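Local coordinates for protein chloramphenicol acetyltransferase (Bacteroides thetaiotaomicron, PDB 2I9D) that probably transfers an acetyl group from acetyl-CoA to a hydroxyl of chloramphenicol, at residues A[4-16]-A[72-85]. Residues are numbered along the deposited sequence; the frame is centred on the assembly and turned at random.
Sequences MKQIIDIENWERK and YRIDPDGRVVLYDT
M4 O accepts a hydrogen bond from D84 N (2.8 Å), tying the first modelled residue to the one just past strand 80-83. K5 follows with CG between its backbone N and carbonyl carbon (chi1 60°), which lays the extended chain alongside Y83; CB and CD lie against the ring, CD in an off-centre CH-pi contact. A lysine suits this place, its methylenes meeting the aromatic ring while NZ reaches D75 OD2 in a 2.8 Å salt bridge. D75 OD1 holds Y83 OH, and a water bridges K5 NZ and that hydroxyl. Q6 and L82 exchange backbone bonds as a hydrogen-bonded antiparallel pair, joining 5-7 as an outer strand to a small sheet ordered 5-7, 80-83, 72-74, separate from the large mixed sheet of the fold. I7, being apolar, can rest CG1 over one face of the R79 guanidinium, 3.4 Å from NH1. Beyond the strand, I8 N still bonds V80 O (3.2 Å), and the I8 side chain turns into the apolar patch of V80, L82 and Y72. I10 packs its apolar end, CD1, on V80 CB at 3.8 Å. The W13 indole, wide enough to reach both Y72 and V80, lies near parallel to the Y72 ring but slid apart, planes at 11°, with V80 CG1 over one face; an alanine here would probably open a gap beside Y72 CE1 and V80 CG1.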
loop_
_atom_site.group_PDB
_atom_site.type_symbol
_atom_site.label_atom_id
_atom_site.label_comp_id
_atom_site.label_asym_id
_atom_site.label_seq_id
_atom_site.Cartn_x
_atom_site.Cartn_y
_atom_site.Cartn_z
HETATM N N MSE A 4 -31.627 -2.753 -3.443
HETATM C CA MSE A 4 -32.147 -2.548 -4.837
HETATM C C MSE A 4 -31.032 -2.497 -5.892
HETATM O O MSE A 4 -30.158 -1.628 -5.841
HETATM C CB MSE A 4 -33.033 -1.301 -4.916
HETATM C CG MSE A 4 -34.485 -1.526 -4.482
HETATM SE SE MSE A 4 -35.519 -2.716 -5.710
HETATM C CE MSE A 4 -35.224 -4.504 -4.899
ATOM N N LYS A 5 -31.098 -3.424 -6.849
ATOM C CA LYS A 5 -29.971 -3.757 -7.706
ATOM C C LYS A 5 -30.406 -4.511 -8.977
ATOM O O LYS A 5 -31.524 -5.033 -9.039
ATOM C CB LYS A 5 -29.001 -4.629 -6.905
ATOM C CG LYS A 5 -29.651 -5.920 -6.425
ATOM C CD LYS A 5 -28.910 -6.613 -5.315
ATOM C CE LYS A 5 -29.678 -7.862 -4.920
ATOM N NZ LYS A 5 -29.000 -8.644 -3.871
ATOM N N GLN A 6 -29.516 -4.578 -9.970
ATOM C CA GLN A 6 -29.741 -5.370 -11.185
ATOM C C GLN A 6 -28.721 -6.492 -11.288
ATOM O O GLN A 6 -27.523 -6.263 -11.143
ATOM C CB GLN A 6 -29.598 -4.525 -12.452
ATOM C CG GLN A 6 -30.248 -3.141 -12.437
ATOM C CD GLN A 6 -29.695 -2.228 -13.545
ATOM O OE1 GLN A 6 -29.653 -0.997 -13.396
ATOM N NE2 GLN A 6 -29.260 -2.834 -14.655
ATOM N N ILE A 7 -29.186 -7.705 -11.560
ATOM C CA ILE A 7 -28.288 -8.775 -11.972
ATOM C C ILE A 7 -27.776 -8.379 -13.360
ATOM O O ILE A 7 -28.556 -8.019 -14.242
ATOM C CB ILE A 7 -28.991 -10.169 -11.950
ATOM C CG1 ILE A 7 -29.312 -10.600 -10.518
ATOM C CG2 ILE A 7 -28.102 -11.253 -12.526
ATOM C CD1 ILE A 7 -30.250 -9.705 -9.750
ATOM N N ILE A 8 -26.459 -8.382 -13.533
ATOM C CA ILE A 8 -25.867 -7.938 -14.789
ATOM C C ILE A 8 -25.773 -9.093 -15.765
ATOM O O ILE A 8 -25.288 -10.166 -15.408
ATOM C CB ILE A 8 -24.489 -7.227 -14.564
ATOM C CG1 ILE A 8 -24.729 -5.748 -14.274
ATOM C CG2 ILE A 8 -23.546 -7.374 -15.762
ATOM C CD1 ILE A 8 -23.993 -5.325 -13.114
ATOM N N ASP A 9 -26.267 -8.860 -16.984
ATOM C CA ASP A 9 -26.069 -9.788 -18.083
ATOM C C ASP A 9 -24.609 -9.732 -18.529
ATOM O O ASP A 9 -24.190 -8.814 -19.237
ATOM C CB ASP A 9 -27.033 -9.469 -19.242
ATOM C CG ASP A 9 -26.841 -10.394 -20.469
ATOM O OD1 ASP A 9 -26.262 -11.517 -20.370
ATOM O OD2 ASP A 9 -27.290 -9.960 -21.554
ATOM N N ILE A 10 -23.849 -10.731 -18.097
ATOM C CA ILE A 10 -22.417 -10.818 -18.363
ATOM C C ILE A 10 -22.061 -10.812 -19.859
ATOM O O ILE A 10 -20.997 -10.300 -20.234
ATOM C CB ILE A 10 -21.798 -12.059 -17.659
ATOM C CG1 ILE A 10 -21.981 -11.973 -16.130
ATOM C CG2 ILE A 10 -20.312 -12.245 -18.017
ATOM C CD1 ILE A 10 -21.342 -10.730 -15.456
ATOM N N GLU A 11 -22.941 -11.364 -20.704
ATOM C CA GLU A 11 -22.648 -11.488 -22.138
ATOM C C GLU A 11 -22.605 -10.134 -22.820
ATOM O O GLU A 11 -21.694 -9.848 -23.585
ATOM C CB GLU A 11 -23.635 -12.421 -22.833
ATOM C CG GLU A 11 -22.919 -13.520 -23.623
ATOM C CD GLU A 11 -21.872 -14.254 -22.774
ATOM O OE1 GLU A 11 -20.689 -14.298 -23.201
ATOM O OE2 GLU A 11 -22.229 -14.765 -21.679
ATOM N N ASN A 12 -23.588 -9.298 -22.522
ATOM C CA ASN A 12 -23.465 -7.869 -22.750
ATOM C C ASN A 12 -22.554 -7.314 -21.631
ATOM O O ASN A 12 -21.677 -8.052 -21.165
ATOM C CB ASN A 12 -24.861 -7.277 -22.858
ATOM C CG ASN A 12 -25.685 -7.981 -23.958
ATOM O OD1 ASN A 12 -25.263 -8.056 -25.115
ATOM N ND2 ASN A 12 -26.825 -8.541 -23.584
ATOM N N TRP A 13 -22.688 -6.075 -21.177
ATOM C CA TRP A 13 -21.690 -5.551 -20.185
ATOM C C TRP A 13 -20.290 -5.393 -20.784
ATOM O O TRP A 13 -19.619 -6.366 -21.154
ATOM C CB TRP A 13 -21.614 -6.376 -18.873
ATOM C CG TRP A 13 -20.822 -5.681 -17.722
ATOM C CD1 TRP A 13 -20.810 -4.339 -17.429
ATOM C CD2 TRP A 13 -19.980 -6.307 -16.729
ATOM N NE1 TRP A 13 -20.008 -4.097 -16.344
ATOM C CE2 TRP A 13 -19.485 -5.279 -15.891
ATOM C CE3 TRP A 13 -19.586 -7.629 -16.475
ATOM C CZ2 TRP A 13 -18.620 -5.532 -14.807
ATOM C CZ3 TRP A 13 -18.726 -7.881 -15.394
ATOM C CH2 TRP A 13 -18.254 -6.833 -14.576
ATOM N N GLU A 14 -19.863 -4.136 -20.851
ATOM C CA GLU A 14 -18.588 -3.762 -21.462
ATOM C C GLU A 14 -17.355 -4.360 -20.767
ATOM O O GLU A 14 -16.300 -4.508 -21.397
ATOM C CB GLU A 14 -18.480 -2.231 -21.572
ATOM C CG GLU A 14 -18.895 -1.430 -20.322
ATOM C CD GLU A 14 -18.812 0.087 -20.546
ATOM O OE1 GLU A 14 -18.592 0.519 -21.706
ATOM O OE2 GLU A 14 -18.972 0.857 -19.574
ATOM N N ARG A 15 -17.498 -4.737 -19.491
ATOM C CA ARG A 15 -16.368 -5.279 -18.714
ATOM C C ARG A 15 -16.358 -6.789 -18.562
ATOM O O ARG A 15 -15.589 -7.318 -17.762
ATOM C CB ARG A 15 -16.262 -4.625 -17.334
ATOM C CG ARG A 15 -15.901 -3.156 -17.348
ATOM C CD ARG A 15 -15.641 -2.667 -15.913
ATOM N NE ARG A 15 -14.413 -3.230 -15.345
ATOM C CZ ARG A 15 -13.188 -2.756 -15.590
ATOM N NH1 ARG A 15 -13.031 -1.720 -16.420
ATOM N NH2 ARG A 15 -12.112 -3.323 -15.029
ATOM N N LYS A 16 -17.201 -7.475 -19.326
ATOM C CA LYS A 16 -17.157 -8.935 -19.444
ATOM C C LYS A 16 -15.722 -9.475 -19.411
ATOM O O LYS A 16 -15.362 -10.282 -18.551
ATOM C CB LYS A 16 -17.839 -9.387 -20.746
ATOM C CG LYS A 16 -17.707 -10.892 -21.010
ATOM C CD LYS A 16 -18.014 -11.279 -22.451
ATOM C CE LYS A 16 -18.055 -12.802 -22.580
ATOM N NZ LYS A 16 -17.718 -13.258 -23.961
ATOM N N TYR A 72 -20.673 -1.752 -8.536
ATOM C CA TYR A 72 -20.648 -3.152 -8.920
ATOM C C TYR A 72 -20.114 -3.987 -7.771
ATOM O O TYR A 72 -19.107 -3.606 -7.139
ATOM C CB TYR A 72 -19.758 -3.363 -10.148
ATOM C CG TYR A 72 -20.416 -2.968 -11.458
ATOM C CD1 TYR A 72 -20.828 -3.934 -12.374
ATOM C CD2 TYR A 72 -20.645 -1.606 -11.767
ATOM C CE1 TYR A 72 -21.438 -3.554 -13.566
ATOM C CE2 TYR A 72 -21.257 -1.224 -12.940
ATOM C CZ TYR A 72 -21.654 -2.198 -13.841
ATOM O OH TYR A 72 -22.251 -1.796 -15.022
ATOM N N ARG A 73 -20.790 -5.115 -7.512
ATOM C CA ARG A 73 -20.443 -6.049 -6.451
ATOM C C ARG A 73 -20.563 -7.498 -6.920
ATOM O O ARG A 73 -21.273 -7.799 -7.893
ATOM C CB ARG A 73 -21.340 -5.842 -5.221
ATOM C CG ARG A 73 -21.332 -4.447 -4.645
ATOM C CD ARG A 73 -20.034 -4.109 -3.856
ATOM N NE ARG A 73 -20.084 -2.737 -3.329
ATOM C CZ ARG A 73 -19.699 -1.634 -3.985
ATOM N NH1 ARG A 73 -19.205 -1.698 -5.209
ATOM N NH2 ARG A 73 -19.771 -0.454 -3.399
ATOM N N ILE A 74 -19.828 -8.388 -6.265
ATOM C CA ILE A 74 -20.031 -9.808 -6.436
ATOM C C ILE A 74 -20.937 -10.147 -5.262
ATOM O O ILE A 74 -20.503 -10.068 -4.092
ATOM C CB ILE A 74 -18.718 -10.631 -6.354
ATOM C CG1 ILE A 74 -17.699 -10.184 -7.419
ATOM C CG2 ILE A 74 -19.031 -12.144 -6.451
ATOM C CD1 ILE A 74 -16.405 -11.027 -7.486
ATOM N N ASP A 75 -22.196 -10.477 -5.557
ATOM C CA ASP A 75 -23.177 -10.790 -4.511
ATOM C C ASP A 75 -22.884 -12.123 -3.788
ATOM O O ASP A 75 -22.041 -12.897 -4.244
ATOM C CB ASP A 75 -24.595 -10.738 -5.086
ATOM C CG ASP A 75 -25.387 -9.510 -4.616
ATOM O OD1 ASP A 75 -24.855 -8.648 -3.850
ATOM O OD2 ASP A 75 -26.583 -9.416 -5.017
ATOM N N PRO A 76 -23.545 -12.373 -2.630
ATOM C CA PRO A 76 -23.296 -13.613 -1.869
ATOM C C PRO A 76 -23.347 -14.889 -2.710
ATOM O O PRO A 76 -22.576 -15.804 -2.483
ATOM C CB PRO A 76 -24.405 -13.614 -0.809
ATOM C CG PRO A 76 -24.793 -12.188 -0.656
ATOM C CD PRO A 76 -24.504 -11.481 -1.940
ATOM N N ASP A 77 -24.238 -14.925 -3.689
ATOM C CA ASP A 77 -24.394 -16.081 -4.586
ATOM C C ASP A 77 -23.361 -16.115 -5.718
ATOM O O ASP A 77 -23.427 -16.977 -6.601
ATOM C CB ASP A 77 -25.821 -16.093 -5.162
ATOM C CG ASP A 77 -26.162 -14.815 -5.924
ATOM O OD1 ASP A 77 -25.373 -13.828 -5.891
ATOM O OD2 ASP A 77 -27.245 -14.789 -6.561
ATOM N N GLY A 78 -22.402 -15.188 -5.689
ATOM C CA GLY A 78 -21.339 -15.137 -6.690
ATOM C C GLY A 78 -21.701 -14.427 -7.991
ATOM O O GLY A 78 -20.916 -14.426 -8.923
ATOM N N ARG A 79 -22.878 -13.816 -8.060
ATOM C CA ARG A 79 -23.295 -13.098 -9.274
ATOM C C ARG A 79 -22.884 -11.626 -9.250
ATOM O O ARG A 79 -23.026 -10.951 -8.225
ATOM C CB ARG A 79 -24.814 -13.208 -9.505
ATOM C CG ARG A 79 -25.279 -14.643 -9.823
ATOM C CD ARG A 79 -26.780 -14.746 -10.081
ATOM N NE ARG A 79 -27.583 -14.182 -8.991
ATOM C CZ ARG A 79 -28.864 -13.821 -9.105
ATOM N NH1 ARG A 79 -29.500 -13.939 -10.272
ATOM N NH2 ARG A 79 -29.511 -13.318 -8.059
ATOM N N VAL A 80 -22.406 -11.140 -10.393
ATOM C CA VAL A 80 -22.144 -9.727 -10.571
ATOM C C VAL A 80 -23.453 -8.957 -10.574
ATOM O O VAL A 80 -24.367 -9.270 -11.342
ATOM C CB VAL A 80 -21.316 -9.443 -11.839
ATOM C CG1 VAL A 80 -21.116 -7.930 -12.056
ATOM C CG2 VAL A 80 -19.987 -10.179 -11.760
ATOM N N VAL A 81 -23.529 -7.957 -9.693
ATOM C CA VAL A 81 -24.684 -7.094 -9.543
ATOM C C VAL A 81 -24.279 -5.623 -9.533
ATOM O O VAL A 81 -23.147 -5.277 -9.214
ATOM C CB VAL A 81 -25.465 -7.414 -8.240
ATOM C CG1 VAL A 81 -26.011 -8.836 -8.281
ATOM C CG2 VAL A 81 -24.575 -7.223 -7.019
ATOM N N LEU A 82 -25.221 -4.758 -9.870
ATOM C CA LEU A 82 -25.008 -3.328 -9.811
ATOM C C LEU A 82 -26.092 -2.768 -8.898
ATOM O O LEU A 82 -27.255 -2.915 -9.206
ATOM C CB LEU A 82 -25.073 -2.722 -11.233
ATOM C CG LEU A 82 -25.241 -1.198 -11.384
ATOM C CD1 LEU A 82 -24.013 -0.438 -10.906
ATOM C CD2 LEU A 82 -25.595 -0.769 -12.827
ATOM N N TYR A 83 -25.713 -2.161 -7.774
ATOM C CA TYR A 83 -26.668 -1.551 -6.830
ATOM C C TYR A 83 -27.124 -0.158 -7.295
ATOM O O TYR A 83 -26.321 0.606 -7.815
ATOM C CB TYR A 83 -26.074 -1.477 -5.403
ATOM C CG TYR A 83 -26.055 -2.807 -4.666
ATOM C CD1 TYR A 83 -27.074 -3.161 -3.765
ATOM C CD2 TYR A 83 -25.039 -3.725 -4.890
ATOM C CE1 TYR A 83 -27.043 -4.424 -3.086
ATOM C CE2 TYR A 83 -25.009 -4.963 -4.240
ATOM C CZ TYR A 83 -26.003 -5.313 -3.347
ATOM O OH TYR A 83 -25.934 -6.559 -2.734
ATOM N N ASP A 84 -28.401 0.176 -7.108
ATOM C CA ASP A 84 -28.904 1.501 -7.471
ATOM C C ASP A 84 -28.156 2.526 -6.644
ATOM O O ASP A 84 -27.749 3.560 -7.150
ATOM C CB ASP A 84 -30.402 1.667 -7.137
ATOM C CG ASP A 84 -31.350 0.837 -8.051
ATOM O OD1 ASP A 84 -30.894 -0.025 -8.850
ATOM O OD2 ASP A 84 -32.590 1.071 -7.938
ATOM N N THR A 85 -28.008 2.230 -5.355
ATOM C CA THR A 85 -27.510 3.192 -4.381
ATOM C C THR A 85 -26.508 2.510 -3.422
ATOM O O THR A 85 -26.665 1.329 -3.061
ATOM C CB THR A 85 -28.699 3.854 -3.615
ATOM O OG1 THR A 85 -29.420 4.682 -4.527
ATOM C CG2 THR A 85 -28.251 4.712 -2.462
HETATM O O HOH W 1 -28.788 -6.971 -1.809
HETATM O O HOH W 2 -24.573 -11.436 -12.991
#